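Local coordinates for ribosomal RNA processing protein 6 (Trypanosoma brucei brucei, PDB 4NLC), which probably acts as a 3'-5' exoribonuclease of the RRP6 family that trims RNA for the nuclear exosome, represented here by its catalytic core, at residues Ala130-Tyr133 against Leu134-Pro137. The protein carries 1 engineered substitution. Numbering follows the deposited sequence.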
loop_
_atom_site.group_PDB
_atom_site.type_symbol
_atom_site.label_atom_id
_atom_site.label_comp_id
_atom_site.label_asym_id
_atom_site.label_seq_id
_atom_site.Cartn_x
_atom_site.Cartn_y
_atom_site.Cartn_z
ATOM N N ALA A 130 6.616 8.821 11.906
ATOM C CA ALA A 130 5.916 9.572 12.952
ATOM C C ALA A 130 5.615 11.026 12.567
ATOM O O ALA A 130 4.776 11.655 13.205
ATOM C CB ALA A 130 6.738 9.550 14.236
ATOM N N ASN A 131 6.292 11.552 11.525
ATOM C CA ASN A 131 6.180 12.951 11.101
ATOM C C ASN A 131 5.464 13.167 9.779
ATOM O O ASN A 131 5.357 14.312 9.328
ATOM C CB ASN A 131 7.605 13.548 11.016
ATOM C CG ASN A 131 8.479 13.119 12.172
ATOM O OD1 ASN A 131 9.351 12.252 12.052
ATOM N ND2 ASN A 131 8.182 13.629 13.339
ATOM N N MET A 132 5.008 12.090 9.134
ATOM C CA MET A 132 4.378 12.183 7.811
ATOM C C MET A 132 3.086 13.030 7.799
ATOM O O MET A 132 2.737 13.584 6.757
ATOM C CB MET A 132 4.153 10.796 7.208
ATOM C CG MET A 132 5.434 10.109 6.762
ATOM S SD MET A 132 6.324 11.006 5.475
ATOM C CE MET A 132 5.304 10.605 4.053
ATOM N N TYR A 133 2.450 13.208 8.979
ATOM C CA TYR A 133 1.243 14.027 9.148
ATOM C C TYR A 133 1.480 15.477 8.681
ATOM O O TYR A 133 0.528 16.165 8.295
ATOM C CB TYR A 133 0.755 13.982 10.606
ATOM C CG TYR A 133 1.664 14.685 11.598
ATOM C CD1 TYR A 133 1.517 16.038 11.867
ATOM C CD2 TYR A 133 2.619 13.979 12.320
ATOM C CE1 TYR A 133 2.316 16.682 12.810
ATOM C CE2 TYR A 133 3.421 14.610 13.274
ATOM C CZ TYR A 133 3.286 15.971 13.492
ATOM O OH TYR A 133 4.075 16.622 14.409
ATOM N N LEU A 134 2.759 15.915 8.695
ATOM C CA LEU A 134 3.189 17.255 8.242
ATOM C C LEU A 134 2.929 17.510 6.762
ATOM O O LEU A 134 2.991 18.646 6.321
ATOM C CB LEU A 134 4.668 17.547 8.594
ATOM C CG LEU A 134 4.979 17.641 10.104
ATOM C CD1 LEU A 134 6.469 17.665 10.345
ATOM C CD2 LEU A 134 4.305 18.837 10.759
ATOM N N MET A 135 2.619 16.460 6.012
ATOM C CA MET A 135 2.308 16.528 4.590
ATOM C C MET A 135 0.821 16.839 4.365
ATOM O O MET A 135 0.454 17.140 3.238
ATOM C CB MET A 135 2.674 15.198 3.888
ATOM C CG MET A 135 4.128 14.797 4.082
ATOM S SD MET A 135 4.771 13.932 2.655
ATOM C CE MET A 135 4.795 15.343 1.430
ATOM N N ALA A 136 -0.022 16.768 5.419
ATOM C CA ALA A 136 -1.464 17.072 5.335
ATOM C C ALA A 136 -1.793 18.444 4.661
ATOM O O ALA A 136 -2.740 18.481 3.885
ATOM C CB ALA A 136 -2.141 16.957 6.703
ATOM N N PRO A 137 -1.024 19.551 4.804
ATOM C CA PRO A 137 -1.392 20.778 4.049
ATOM C C PRO A 137 -1.291 20.586 2.520
ATOM O O PRO A 137 -2.106 21.128 1.790
ATOM C CB PRO A 137 -0.377 21.811 4.551
ATOM C CG PRO A 137 0.069 21.303 5.880
ATOM C CD PRO A 137 0.130 19.819 5.694
#
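The carbonyl oxygen of M132 accepts the backbone N-H of M135 at 3.0 Å (O to N), the middle one of three successive i to i+3 bonds that build a short 3-10 helix running into helix 136-140 of the RNase H-like exonuclease domain. N131 O takes L134 N in the same way, and Y133 O takes A136 N, the three bonds being closely alike in length. With about three residues per turn, M132 and M135 come onto one side of the 3-10 helix, where their side chains run alongside each other. Bends in the M132 chain at chi2 (-61°) and chi3 (-76°) carry its CE to M135 SD, 3.6 Å away. Both methionines also touch M112 of strand 108-115, so this buried side packs the 3-10 segment against the central sheet. L134 rests on V77 and E81 of helix 77-87, which M135 also reaches at L87. Y133 CG sits between the backbone N and the carbonyl carbon of its own residue (chi1 69°), 3.3 Å from L134 N. L134 CG lies over one face of the Y133 ring in a CH-pi contact, offset toward the rim and 4.2 Å from the centroid, while Y25 stacks with the same tyrosine. Beyond the rim, but still on that side of the ring plane, L134 CD2 touches Y133 CE1 at 3.6 Å.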